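PDB 5UL3: 4'-phospho-dehydrooxetanocin synthase from Bacillus megaterium, which catalyses the cobalamin-dependent radical SAM ring contraction of dAMP to an oxetane aldehyde in the biosynthesis of the nucleoside analogue oxetanocin A. Local coordinates for residues 77-82 against 98-103; 606-611 against 628-633; 354-359 against 388-393; 178-183 against 212-217; 462-467 against 498-503. All coordinates share one frame; numbering follows the deposited sequence.

Interaction 1 (77-82 against 98-103)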
# COMPACT_ATOMS: atom_id res chain seq x y z
N ARG A 77 -1.50 -4.42 32.03
CA ARG A 77 -0.46 -5.42 31.92
C ARG A 77 0.36 -5.46 33.21
O ARG A 77 0.59 -4.43 33.84
CB ARG A 77 0.46 -5.14 30.72
CG ARG A 77 1.38 -6.32 30.41
CD ARG A 77 2.09 -6.20 29.07
NE ARG A 77 3.21 -5.26 29.12
CZ ARG A 77 4.11 -5.13 28.15
NH1 ARG A 77 5.09 -4.26 28.27
NH2 ARG A 77 4.01 -5.87 27.05
N ASP A 78 0.78 -6.67 33.57
CA ASP A 78 1.72 -6.89 34.67
C ASP A 78 2.89 -5.93 34.55
O ASP A 78 3.60 -5.92 33.54
CB ASP A 78 2.20 -8.35 34.63
CG ASP A 78 3.10 -8.72 35.82
OD1 ASP A 78 3.34 -7.88 36.71
OD2 ASP A 78 3.57 -9.88 35.86
N LEU A 79 3.07 -5.11 35.59
CA LEU A 79 4.16 -4.15 35.61
C LEU A 79 5.53 -4.81 35.45
O LEU A 79 6.48 -4.18 34.98
CB LEU A 79 4.10 -3.36 36.91
CG LEU A 79 4.83 -2.05 37.06
CD1 LEU A 79 4.42 -1.14 35.92
CD2 LEU A 79 4.43 -1.45 38.40
N ARG A 80 5.66 -6.08 35.82
CA ARG A 80 6.95 -6.74 35.69
C ARG A 80 7.41 -6.84 34.24
O ARG A 80 8.60 -7.05 33.99
CB ARG A 80 6.89 -8.13 36.34
CG ARG A 80 6.51 -8.05 37.83
CD ARG A 80 6.43 -9.43 38.49
NE ARG A 80 5.53 -10.32 37.76
CZ ARG A 80 5.46 -11.63 37.95
NH1 ARG A 80 6.23 -12.22 38.86
NH2 ARG A 80 4.61 -12.36 37.24
N GLU A 81 6.51 -6.66 33.27
CA GLU A 81 6.89 -6.69 31.86
C GLU A 81 7.24 -5.32 31.30
O GLU A 81 7.56 -5.22 30.11
CB GLU A 81 5.76 -7.33 31.03
CG GLU A 81 5.47 -8.77 31.41
CD GLU A 81 4.22 -9.32 30.75
OE1 GLU A 81 3.92 -8.91 29.60
OE2 GLU A 81 3.54 -10.15 31.38
N ASN A 82 7.19 -4.28 32.11
CA ASN A 82 7.46 -2.91 31.66
C ASN A 82 8.91 -2.78 31.17
O ASN A 82 9.85 -3.04 31.95
CB ASN A 82 7.16 -1.96 32.83
CG ASN A 82 7.39 -0.50 32.51
OD1 ASN A 82 8.42 -0.12 31.96
ND2 ASN A 82 6.44 0.33 32.89
N LYS A 98 1.90 -12.76 42.29
CA LYS A 98 0.79 -12.36 41.44
C LYS A 98 1.21 -11.16 40.60
O LYS A 98 2.15 -10.43 40.95
CB LYS A 98 -0.44 -12.02 42.29
CG LYS A 98 -0.98 -13.20 43.08
CD LYS A 98 -2.13 -12.78 43.99
CE LYS A 98 -2.60 -13.95 44.85
NZ LYS A 98 -3.55 -13.53 45.91
N GLU A 99 0.53 -10.97 39.48
CA GLU A 99 0.85 -9.81 38.65
C GLU A 99 0.63 -8.54 39.46
O GLU A 99 -0.20 -8.48 40.36
CB GLU A 99 -0.01 -9.80 37.38
CG GLU A 99 0.17 -11.02 36.50
CD GLU A 99 -0.52 -10.88 35.16
OE1 GLU A 99 -1.36 -9.96 35.01
OE2 GLU A 99 -0.21 -11.68 34.25
N ILE A 100 1.43 -7.53 39.17
CA ILE A 100 1.35 -6.28 39.90
C ILE A 100 1.05 -5.16 38.91
O ILE A 100 1.60 -5.14 37.81
CB ILE A 100 2.63 -6.01 40.73
CG1 ILE A 100 3.75 -5.40 39.90
CG2 ILE A 100 3.16 -7.31 41.35
CD1 ILE A 100 4.94 -5.01 40.74
N TYR A 101 0.13 -4.28 39.28
CA TYR A 101 -0.31 -3.22 38.39
C TYR A 101 0.03 -1.85 38.94
O TYR A 101 -0.21 -0.85 38.26
CB TYR A 101 -1.82 -3.34 38.13
CG TYR A 101 -2.19 -4.73 37.67
CD1 TYR A 101 -1.77 -5.20 36.43
CD2 TYR A 101 -2.92 -5.59 38.49
CE1 TYR A 101 -2.07 -6.48 36.02
CE2 TYR A 101 -3.23 -6.87 38.07
CZ TYR A 101 -2.81 -7.31 36.84
OH TYR A 101 -3.10 -8.59 36.41
N TYR A 102 0.59 -1.79 40.15
CA TYR A 102 1.00 -0.54 40.75
C TYR A 102 2.29 -0.76 41.53
O TYR A 102 2.53 -1.85 42.06
CB TYR A 102 -0.08 0.04 41.70
CG TYR A 102 0.43 1.17 42.57
CD1 TYR A 102 0.51 2.46 42.07
CD2 TYR A 102 0.85 0.94 43.88
CE1 TYR A 102 0.97 3.50 42.86
CE2 TYR A 102 1.32 1.97 44.67
CZ TYR A 102 1.38 3.25 44.16
OH TYR A 102 1.84 4.28 44.94
N LYS A 103 3.11 0.28 41.59
CA LYS A 103 4.31 0.22 42.40
C LYS A 103 4.78 1.65 42.66
O LYS A 103 4.75 2.49 41.76
CB LYS A 103 5.42 -0.60 41.73
CG LYS A 103 6.77 -0.57 42.45
CD LYS A 103 7.02 -1.82 43.27
CE LYS A 103 8.34 -1.73 44.03
NZ LYS A 103 8.39 -2.75 45.11
O HOH W 1 -0.10 -9.12 32.10
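Asp78 and Ile100 hold this contact together where an Asx turn, opening the short 3-10 segment 79-81, docks on the chain that leads into strand 102-106, an outermost strand of the N-terminal antiparallel sheet. The tight part is polar at its centre. Asp78 OD1 takes the Ile100 N-H at 3.1 Å, an almost straight bond, and closes the Asx turn by accepting from Arg80 N. The two donors come from opposite faces of the carboxylate plane, so OD1 is gripped from above and below. In return Leu79 N gives a short bond of 2.7 Å to Ile100 O. Leu79 lays CB against Ile100 CG1 at 3.6 Å, while its CD2 reaches Lys103 CB; CG stands anti to the backbone N (chi1 -162°), which carries the branch toward the strand.

The other side is looser and more open. Glu99, an exposed residue, rests its CB on Asp78 CG at 3.6 Å, with the two carboxylate planes only 22° apart. Their like charges would be expected to repel, an effect probably eased by Arg80, which holds Asp78 side-on through NE and NH2 in the guanidinium plane. NH1 of that arginine turns instead to the backbone O of Glu94. Tyr101 brings its ring edge to Arg77 O, with CD1 at 3.6 Å, and its hydroxyl donates to Glu99 OE1. A water accepts from Asp78 N at 3.0 Å and gives a weak bond to Glu99 OE1.

Interaction 2 (606-611 against 628-633); sequences GVMYTI and SYMETH
Met608 drapes its side chain over the imidazole of His633, the main contact between two neighbouring, roughly antiparallel helices of the C-terminal bundle, whose short segments cross at -144° with axes 10.6 Å apart. The aromatic interactions come first. Met608 CG sits over the middle of one ring face, 3.6 Å from the centroid of His633 and almost on its normal: a CH-pi contact. SD follows over the same face at 4.2 Å from the His633 centroid, a Met-aromatic contact. Bends at chi2 (-42°) and chi3 curl the methionine, so that its CE also comes to His633 CB at 3.8 Å.

The remaining contacts are aliphatic. Met630 CG touches two partners, Met608 CE and Ile611 CG2, each at 3.9 Å. Ile611 CD1 approaches the Tyr629 ring obliquely, 4.3 Å from CD2. The hydroxyl of Tyr629 is bonded to Asp707 of helix 683-709, which also packs on His633 through Met697.

No hydrogen bond crosses between these two segments. Their adhesion therefore probably rests mainly on dispersion and on the polarisable sulfur and pi electrons, and the fit of the helices is likely set by shape more than by polar direction.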
# COMPACT_ATOMS: atom_id res chain seq x y z
N GLY A 606 -9.86 13.17 -19.42
CA GLY A 606 -10.74 14.16 -18.80
C GLY A 606 -12.18 13.70 -18.74
O GLY A 606 -12.83 13.78 -17.69
N VAL A 607 -12.69 13.20 -19.87
CA VAL A 607 -14.08 12.75 -19.93
C VAL A 607 -14.27 11.51 -19.06
O VAL A 607 -15.25 11.41 -18.31
CB VAL A 607 -14.50 12.49 -21.39
CG1 VAL A 607 -15.89 11.92 -21.45
CG2 VAL A 607 -14.42 13.76 -22.21
N MET A 608 -13.36 10.53 -19.15
CA MET A 608 -13.54 9.33 -18.34
C MET A 608 -13.34 9.59 -16.85
O MET A 608 -14.02 8.98 -16.02
CB MET A 608 -12.60 8.22 -18.82
CG MET A 608 -12.95 7.70 -20.21
SD MET A 608 -14.71 7.46 -20.53
CE MET A 608 -15.17 6.33 -19.20
N TYR A 609 -12.43 10.50 -16.49
CA TYR A 609 -12.33 10.90 -15.09
C TYR A 609 -13.64 11.51 -14.61
O TYR A 609 -14.10 11.22 -13.50
CB TYR A 609 -11.18 11.89 -14.90
CG TYR A 609 -11.06 12.45 -13.49
CD1 TYR A 609 -10.27 11.82 -12.54
CD2 TYR A 609 -11.72 13.62 -13.13
CE1 TYR A 609 -10.14 12.34 -11.26
CE2 TYR A 609 -11.60 14.15 -11.85
CZ TYR A 609 -10.81 13.50 -10.92
OH TYR A 609 -10.69 14.02 -9.65
N THR A 610 -14.26 12.34 -15.44
CA THR A 610 -15.51 12.99 -15.05
C THR A 610 -16.63 11.97 -14.88
O THR A 610 -17.39 12.03 -13.90
CB THR A 610 -15.88 14.04 -16.09
OG1 THR A 610 -14.81 14.97 -16.22
CG2 THR A 610 -17.16 14.79 -15.67
N ILE A 611 -16.75 11.03 -15.82
CA ILE A 611 -17.75 9.97 -15.71
C ILE A 611 -17.54 9.17 -14.44
O ILE A 611 -18.49 8.85 -13.71
CB ILE A 611 -17.69 9.08 -16.96
CG1 ILE A 611 -18.30 9.82 -18.16
CG2 ILE A 611 -18.36 7.71 -16.72
CD1 ILE A 611 -18.02 9.17 -19.49
N SER A 628 -22.08 1.66 -17.46
CA SER A 628 -22.10 1.07 -18.79
C SER A 628 -21.18 1.84 -19.73
O SER A 628 -20.55 1.23 -20.60
CB SER A 628 -23.53 1.00 -19.33
OG SER A 628 -23.89 2.20 -20.00
N TYR A 629 -21.10 3.17 -19.58
CA TYR A 629 -20.11 3.93 -20.34
C TYR A 629 -18.70 3.43 -20.03
O TYR A 629 -17.88 3.24 -20.93
CB TYR A 629 -20.16 5.41 -20.00
CG TYR A 629 -21.49 6.11 -20.17
CD1 TYR A 629 -22.40 5.72 -21.13
CD2 TYR A 629 -21.79 7.18 -19.35
CE1 TYR A 629 -23.64 6.42 -21.26
CE2 TYR A 629 -22.97 7.86 -19.47
CZ TYR A 629 -23.89 7.48 -20.42
OH TYR A 629 -25.07 8.22 -20.49
N MET A 630 -18.39 3.25 -18.75
CA MET A 630 -17.06 2.79 -18.36
C MET A 630 -16.76 1.40 -18.91
O MET A 630 -15.64 1.14 -19.36
CB MET A 630 -16.93 2.83 -16.84
CG MET A 630 -16.69 4.25 -16.33
SD MET A 630 -16.62 4.35 -14.53
CE MET A 630 -18.33 4.23 -14.17
N GLU A 631 -17.75 0.50 -18.89
CA GLU A 631 -17.54 -0.82 -19.49
C GLU A 631 -17.26 -0.72 -20.98
O GLU A 631 -16.41 -1.43 -21.51
CB GLU A 631 -18.77 -1.71 -19.28
CG GLU A 631 -19.12 -2.05 -17.84
CD GLU A 631 -20.39 -2.88 -17.77
OE1 GLU A 631 -21.40 -2.48 -18.40
OE2 GLU A 631 -20.37 -3.94 -17.12
N THR A 632 -18.02 0.13 -21.67
CA THR A 632 -17.83 0.27 -23.11
C THR A 632 -16.47 0.86 -23.43
O THR A 632 -15.79 0.40 -24.35
CB THR A 632 -18.97 1.13 -23.67
OG1 THR A 632 -20.20 0.44 -23.42
CG2 THR A 632 -18.81 1.32 -25.16
N HIS A 633 -16.07 1.88 -22.67
CA HIS A 633 -14.74 2.48 -22.84
C HIS A 633 -13.63 1.44 -22.69
O HIS A 633 -12.69 1.40 -23.49
CB HIS A 633 -14.55 3.60 -21.82
CG HIS A 633 -13.14 4.08 -21.70
ND1 HIS A 633 -12.39 3.91 -20.56
CD2 HIS A 633 -12.34 4.73 -22.58
CE1 HIS A 633 -11.19 4.44 -20.74
NE2 HIS A 633 -11.14 4.94 -21.96

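Interaction 3 (354-359 against 388-393)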
# COMPACT_ATOMS: atom_id res chain seq x y z
N ILE A 354 -16.24 4.98 10.91
CA ILE A 354 -15.55 4.47 9.72
C ILE A 354 -16.06 3.05 9.47
O ILE A 354 -16.16 2.24 10.40
CB ILE A 354 -14.03 4.47 9.93
CG1 ILE A 354 -13.53 5.89 10.20
CG2 ILE A 354 -13.31 3.86 8.72
CD1 ILE A 354 -12.05 5.97 10.49
N LYS A 355 -16.36 2.73 8.21
CA LYS A 355 -16.92 1.43 7.88
C LYS A 355 -15.88 0.33 8.13
O LYS A 355 -14.68 0.55 7.94
CB LYS A 355 -17.38 1.39 6.43
CG LYS A 355 -16.26 1.60 5.41
CD LYS A 355 -16.79 1.64 3.98
CE LYS A 355 -17.26 3.05 3.59
NZ LYS A 355 -16.13 3.99 3.36
N PRO A 356 -16.31 -0.86 8.57
CA PRO A 356 -15.36 -1.95 8.93
C PRO A 356 -14.80 -2.64 7.69
O PRO A 356 -15.13 -3.79 7.38
CB PRO A 356 -16.24 -2.89 9.76
CG PRO A 356 -17.61 -2.73 9.13
CD PRO A 356 -17.72 -1.28 8.74
N HIS A 357 -13.95 -1.91 6.98
CA HIS A 357 -13.27 -2.39 5.77
C HIS A 357 -11.78 -2.17 5.95
O HIS A 357 -11.33 -1.02 6.04
CB HIS A 357 -13.78 -1.67 4.52
CG HIS A 357 -13.58 -2.43 3.26
ND1 HIS A 357 -12.34 -2.82 2.80
CD2 HIS A 357 -14.47 -2.88 2.34
CE1 HIS A 357 -12.47 -3.48 1.66
NE2 HIS A 357 -13.76 -3.52 1.36
N ILE A 358 -11.00 -3.26 5.98
CA ILE A 358 -9.56 -3.17 6.20
C ILE A 358 -8.83 -3.37 4.89
O ILE A 358 -9.04 -4.37 4.20
CB ILE A 358 -9.09 -4.22 7.22
CG1 ILE A 358 -9.95 -4.20 8.49
CG2 ILE A 358 -7.60 -4.00 7.54
CD1 ILE A 358 -9.65 -3.03 9.40
N TYR A 359 -7.95 -2.45 4.55
CA TYR A 359 -7.09 -2.60 3.38
C TYR A 359 -5.75 -3.13 3.90
O TYR A 359 -4.97 -2.38 4.49
CB TYR A 359 -6.95 -1.29 2.65
CG TYR A 359 -8.32 -0.85 2.18
CD1 TYR A 359 -9.17 -0.10 3.01
CD2 TYR A 359 -8.80 -1.24 0.94
CE1 TYR A 359 -10.44 0.26 2.60
CE2 TYR A 359 -10.07 -0.88 0.51
CZ TYR A 359 -10.88 -0.13 1.34
OH TYR A 359 -12.14 0.22 0.89
N ARG A 388 -16.01 -12.89 15.66
CA ARG A 388 -16.42 -11.55 16.01
C ARG A 388 -17.93 -11.40 15.87
O ARG A 388 -18.60 -12.15 15.15
CB ARG A 388 -15.71 -10.52 15.13
CG ARG A 388 -14.18 -10.57 15.23
CD ARG A 388 -13.55 -9.52 14.34
NE ARG A 388 -13.98 -8.19 14.73
CZ ARG A 388 -13.50 -7.53 15.78
NH1 ARG A 388 -12.54 -8.08 16.53
NH2 ARG A 388 -13.96 -6.33 16.08
N GLU A 389 -18.47 -10.40 16.57
CA GLU A 389 -19.91 -10.17 16.51
C GLU A 389 -20.33 -9.55 15.18
O GLU A 389 -21.36 -9.93 14.61
CB GLU A 389 -20.36 -9.30 17.68
CG GLU A 389 -21.80 -8.85 17.60
CD GLU A 389 -22.13 -7.82 18.66
OE1 GLU A 389 -21.45 -7.80 19.71
OE2 GLU A 389 -23.07 -7.01 18.45
N GLU A 390 -19.57 -8.57 14.68
CA GLU A 390 -19.87 -7.90 13.42
C GLU A 390 -18.96 -8.42 12.31
O GLU A 390 -17.77 -8.66 12.54
CB GLU A 390 -19.73 -6.38 13.54
CG GLU A 390 -20.17 -5.63 12.25
CD GLU A 390 -19.82 -4.13 12.20
OE1 GLU A 390 -19.20 -3.58 13.13
OE2 GLU A 390 -20.18 -3.49 11.18
N LYS A 391 -19.52 -8.58 11.12
CA LYS A 391 -18.74 -8.97 9.95
C LYS A 391 -17.88 -7.81 9.46
O LYS A 391 -18.23 -6.63 9.63
CB LYS A 391 -19.66 -9.46 8.82
CG LYS A 391 -20.40 -10.76 9.16
CD LYS A 391 -21.66 -10.96 8.30
CE LYS A 391 -21.40 -11.80 7.06
NZ LYS A 391 -20.89 -13.18 7.40
N ILE A 392 -16.76 -8.14 8.82
CA ILE A 392 -15.91 -7.13 8.22
C ILE A 392 -15.66 -7.50 6.76
O ILE A 392 -15.97 -8.61 6.32
CB ILE A 392 -14.56 -6.96 8.95
CG1 ILE A 392 -13.64 -8.15 8.63
CG2 ILE A 392 -14.76 -6.80 10.47
CD1 ILE A 392 -12.17 -7.81 8.82
N LYS A 393 -15.11 -6.55 6.01
CA LYS A 393 -14.56 -6.84 4.69
C LYS A 393 -13.08 -6.47 4.68
O LYS A 393 -12.66 -5.53 5.37
CB LYS A 393 -15.33 -6.09 3.62
CG LYS A 393 -16.79 -6.54 3.59
CD LYS A 393 -17.49 -6.15 2.32
CE LYS A 393 -18.83 -6.88 2.20
NZ LYS A 393 -18.68 -8.33 1.89
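Pro356 and Lys393 start a parallel strand pairing: Lys393 N donates to Pro356 O at 3.1 Å, and Ile358 N answers to Lys393 O at 2.9 Å. The two bonds flank the bridge between His357 and Lys393, whose CA atoms are 4.8 Å apart. Pro356 is the centre of an inverse gamma turn, in which His357 N bonds back to Lys355 O just as the strand begins.

Among the side chains, the His357 ring is held between two neighbours. Lys393 CB lies over one face, 3.6 Å from CD2 of His357 and offset toward the rim, and Tyr359 OH sits over the opposite face, also toward the rim. CG of His357 stands anti to the backbone N (chi1 -157°), which brings one ring face against Lys393 CB while NE2 bonds to Asp429. On the other side of the sheet Ile358 CG1 meets Ile392 CD1 at 4.3 Å, and both pack on Leu346 of helix 335-351. At the exposed margin Glu390 runs crosswise to the proline and sets OE2 3.4 Å from Pro356 CG.

Here strands 357-360 and 393-398, joined through helix 374-386, begin a beta-alpha-beta unit of the partial TIM barrel of the radical SAM domain.

Interaction 4 (178-183 against 212-217); sequences PDIIGL and IITVGN
The beta-alpha-beta unit of strand 180-184, helix 190-205 and strand 212-216 brings Ile181 and Thr214 together at the heart of the cobalamin-binding domain. Five backbone bonds join the parallel strands. Ile181 supplies two of them, its N to Ile212 O at 2.8 Å and its O from Thr214 N at 2.9 Å. Leu183 likewise uses both its N and O, with Thr214 O and Gly216 N. The first bond, from Ile212 N to Asp179 O, is more bent (143° at the hydrogen).

Ile181 and Ile213 run side by side on the face turned to helix 190-205, the CB of the former 3.8 Å from CD1 of the latter. Further along that face Leu183 CB meets Val215 CG1 at 3.9 Å, the two side chains at a slant. This is the Rossmann fold that houses the cofactor, and cobalamin touches Gly182, Leu183, Thr214 and Gly216. On the opposite face Ile180 CG1 lies 4.1 Å from Ile212 CB, both residues under helix 242-252. Thr214 OG1, opposite the backbone N (chi1 180°), bonds to Leu235 O of strand 235-237; this leaves CG2 between the backbone N and the carbonyl carbon, 3.9 Å from Gly182 CA.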
# COMPACT_ATOMS: atom_id res chain seq x y z
N PRO A 178 11.04 19.01 19.11
CA PRO A 178 11.46 17.61 19.11
C PRO A 178 12.98 17.47 19.15
O PRO A 178 13.72 18.35 18.71
CB PRO A 178 10.90 17.07 17.78
CG PRO A 178 10.86 18.28 16.89
CD PRO A 178 10.51 19.44 17.80
N ASP A 179 13.43 16.33 19.66
CA ASP A 179 14.84 15.99 19.60
C ASP A 179 15.23 15.28 18.31
O ASP A 179 16.38 15.35 17.89
CB ASP A 179 15.21 15.10 20.78
CG ASP A 179 14.85 15.75 22.09
OD1 ASP A 179 15.24 16.92 22.28
OD2 ASP A 179 14.11 15.14 22.88
N ILE A 180 14.28 14.58 17.69
CA ILE A 180 14.49 13.91 16.41
C ILE A 180 13.30 14.25 15.53
O ILE A 180 12.16 14.16 15.98
CB ILE A 180 14.60 12.38 16.56
CG1 ILE A 180 15.80 12.01 17.45
CG2 ILE A 180 14.79 11.72 15.17
CD1 ILE A 180 15.76 10.56 17.94
N ILE A 181 13.56 14.65 14.28
CA ILE A 181 12.50 14.90 13.32
C ILE A 181 12.68 13.90 12.19
O ILE A 181 13.79 13.76 11.66
CB ILE A 181 12.54 16.34 12.77
CG1 ILE A 181 12.31 17.34 13.92
CG2 ILE A 181 11.47 16.53 11.70
CD1 ILE A 181 12.61 18.78 13.52
N GLY A 182 11.61 13.22 11.82
CA GLY A 182 11.66 12.28 10.71
C GLY A 182 10.59 12.57 9.69
O GLY A 182 9.44 12.81 10.03
N LEU A 183 10.99 12.53 8.41
CA LEU A 183 10.06 12.64 7.30
C LEU A 183 9.98 11.32 6.55
O LEU A 183 11.02 10.73 6.22
CB LEU A 183 10.48 13.74 6.32
CG LEU A 183 10.92 15.10 6.85
CD1 LEU A 183 11.18 16.05 5.66
CD2 LEU A 183 9.85 15.68 7.81
N ILE A 212 18.18 16.00 15.67
CA ILE A 212 18.62 15.04 14.67
C ILE A 212 17.55 14.94 13.59
O ILE A 212 16.36 14.76 13.91
CB ILE A 212 18.85 13.66 15.32
CG1 ILE A 212 19.93 13.75 16.40
CG2 ILE A 212 19.20 12.60 14.24
CD1 ILE A 212 20.02 12.46 17.22
N ILE A 213 17.95 15.07 12.33
CA ILE A 213 17.02 15.02 11.20
C ILE A 213 17.25 13.72 10.45
O ILE A 213 18.39 13.38 10.12
CB ILE A 213 17.21 16.22 10.25
CG1 ILE A 213 17.23 17.53 11.04
CG2 ILE A 213 16.11 16.25 9.21
CD1 ILE A 213 15.94 17.80 11.79
N THR A 214 16.17 12.99 10.18
CA THR A 214 16.27 11.77 9.40
C THR A 214 15.12 11.71 8.40
O THR A 214 14.06 12.29 8.61
CB THR A 214 16.31 10.52 10.32
OG1 THR A 214 16.41 9.32 9.53
CG2 THR A 214 15.09 10.42 11.22
N VAL A 215 15.35 11.03 7.27
CA VAL A 215 14.27 10.76 6.32
C VAL A 215 14.27 9.26 6.06
O VAL A 215 15.31 8.61 6.16
CB VAL A 215 14.39 11.53 4.98
CG1 VAL A 215 14.14 13.06 5.18
CG2 VAL A 215 15.74 11.26 4.33
N GLY A 216 13.10 8.73 5.75
CA GLY A 216 12.98 7.31 5.47
C GLY A 216 12.00 7.05 4.35
O GLY A 216 11.52 8.00 3.70
N ASN A 217 11.65 5.78 4.16
CA ASN A 217 10.87 5.27 3.03
C ASN A 217 11.72 5.23 1.75
O ASN A 217 12.91 5.56 1.76
CB ASN A 217 9.58 6.07 2.81
CG ASN A 217 8.41 5.19 2.38
OD1 ASN A 217 8.60 4.11 1.79
ND2 ASN A 217 7.19 5.64 2.67

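Interaction 5 (462-467 against 498-503)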
# COMPACT_ATOMS: atom_id res chain seq x y z
N VAL A 462 -10.47 -18.38 -7.44
CA VAL A 462 -10.80 -17.29 -6.52
C VAL A 462 -12.17 -16.72 -6.84
O VAL A 462 -12.97 -16.45 -5.93
CB VAL A 462 -9.72 -16.19 -6.55
CG1 VAL A 462 -10.15 -15.00 -5.66
CG2 VAL A 462 -8.36 -16.77 -6.04
N SER A 463 -12.47 -16.52 -8.13
CA SER A 463 -13.77 -15.94 -8.47
C SER A 463 -14.92 -16.88 -8.11
O SER A 463 -15.98 -16.42 -7.65
CB SER A 463 -13.81 -15.55 -9.94
OG SER A 463 -13.66 -16.66 -10.81
N ALA A 464 -14.71 -18.20 -8.23
CA ALA A 464 -15.76 -19.15 -7.86
C ALA A 464 -16.11 -19.07 -6.38
O ALA A 464 -17.22 -19.45 -6.00
CB ALA A 464 -15.34 -20.59 -8.23
N LEU A 465 -15.19 -18.58 -5.53
CA LEU A 465 -15.50 -18.41 -4.12
C LEU A 465 -16.23 -17.11 -3.81
O LEU A 465 -16.48 -16.84 -2.63
CB LEU A 465 -14.21 -18.48 -3.31
CG LEU A 465 -13.47 -19.81 -3.44
CD1 LEU A 465 -12.09 -19.72 -2.80
CD2 LEU A 465 -14.28 -20.92 -2.80
N GLY A 466 -16.56 -16.31 -4.82
CA GLY A 466 -17.29 -15.07 -4.58
C GLY A 466 -16.43 -13.88 -4.21
O GLY A 466 -16.97 -12.83 -3.84
N ILE A 467 -15.12 -14.01 -4.29
CA ILE A 467 -14.21 -12.91 -4.05
C ILE A 467 -14.15 -12.06 -5.30
O ILE A 467 -14.18 -12.58 -6.42
CB ILE A 467 -12.82 -13.47 -3.64
CG1 ILE A 467 -12.91 -14.12 -2.26
CG2 ILE A 467 -11.75 -12.38 -3.65
CD1 ILE A 467 -11.73 -15.04 -1.89
N ALA A 498 -12.44 -18.01 -17.56
CA ALA A 498 -11.68 -17.76 -16.35
C ALA A 498 -12.55 -17.23 -15.22
O ALA A 498 -12.50 -17.75 -14.10
CB ALA A 498 -10.54 -16.77 -16.63
N LEU A 499 -13.39 -16.23 -15.48
CA LEU A 499 -14.14 -15.60 -14.40
C LEU A 499 -15.42 -16.39 -14.13
O LEU A 499 -16.27 -16.54 -15.02
CB LEU A 499 -14.44 -14.15 -14.75
CG LEU A 499 -13.21 -13.31 -15.11
CD1 LEU A 499 -13.59 -11.88 -15.49
CD2 LEU A 499 -12.19 -13.31 -13.96
N MET A 500 -15.55 -16.89 -12.91
CA MET A 500 -16.69 -17.69 -12.48
C MET A 500 -17.63 -16.87 -11.62
O MET A 500 -17.20 -15.99 -10.86
CB MET A 500 -16.24 -18.92 -11.68
CG MET A 500 -15.33 -19.88 -12.42
SD MET A 500 -16.17 -20.75 -13.76
CE MET A 500 -15.38 -19.99 -15.15
N LYS A 501 -18.92 -17.16 -11.74
CA LYS A 501 -19.88 -16.66 -10.77
C LYS A 501 -19.59 -17.29 -9.42
O LYS A 501 -18.97 -18.36 -9.35
CB LYS A 501 -21.30 -17.01 -11.19
CG LYS A 501 -21.77 -16.39 -12.48
CD LYS A 501 -23.15 -16.94 -12.85
CE LYS A 501 -23.80 -16.13 -13.95
NZ LYS A 501 -25.09 -16.73 -14.39
N PRO A 502 -20.04 -16.66 -8.33
CA PRO A 502 -19.97 -17.33 -7.02
C PRO A 502 -20.72 -18.64 -7.08
O PRO A 502 -21.89 -18.69 -7.45
CB PRO A 502 -20.64 -16.33 -6.07
CG PRO A 502 -20.46 -15.00 -6.75
CD PRO A 502 -20.55 -15.28 -8.22
N ILE A 503 -20.03 -19.72 -6.73
CA ILE A 503 -20.57 -21.07 -6.87
C ILE A 503 -21.09 -21.52 -5.51
O ILE A 503 -20.37 -21.42 -4.50
CB ILE A 503 -19.52 -22.04 -7.41
CG1 ILE A 503 -19.15 -21.67 -8.85
CG2 ILE A 503 -20.04 -23.47 -7.36
CD1 ILE A 503 -18.12 -22.59 -9.49
O HOH W 2 -18.79 -19.59 -2.87
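Ser463 reaches the start of the segment 498-503, part of the loop after helix 484-493, with its hydroxyl, OG lying 3.7 Å from Ala498 O without a bond between them. Past Leu499 comes Met500, whose backbone N donates to Ser463 OG at 2.8 Å in a nearly straight bond. The serine keeps OG between its backbone N and carbonyl carbon (chi1 62°), where it can accept from the loop while also bonding to Leu459 O one turn back in its own helix. Met500 CB packs on Ala464 CB at 3.9 Å before the side chain bends off toward Leu517 and Ile524.

Within the radical SAM core the loop runs beside the C-terminal end of helix 452-464, and that helix closes in a Schellman motif with Gly466 at positive phi. Lys501 passes its carbonyl O by Ala464 CA, 3.6 Å away. Pro502 then lays CG 3.8 Å from Gly466 CA, at the solvent-facing edge. Ile503 N donates to Ala464 O at 2.9 Å, tying the loop to a carbonyl of the helix end, and its CD1 touches Ala464 CB at 3.6 Å. A water gives a good bond to Ile503 O and a weak one to Ala464 O.

The five contacts sample the four domains and are separate, none touching another. Interaction 1, in the N-terminal domain, and interaction 2, in the C-terminal bundle, lie on opposite sides of the chain's centre with centres 60 Å apart. Interaction 4 touches cobalamin directly, whereas in interaction 3 the side chain of Ile358 stays about 11 Å away from it. Those two contacts, one in the Rossmann fold and one in the radical SAM barrel, come within about 15 Å at their nearest atoms. Interactions 3 and 5 share the radical SAM core and come within about 7 Å at their nearest atoms; interaction 5, like 1 and 2, is remote from the known binding sites.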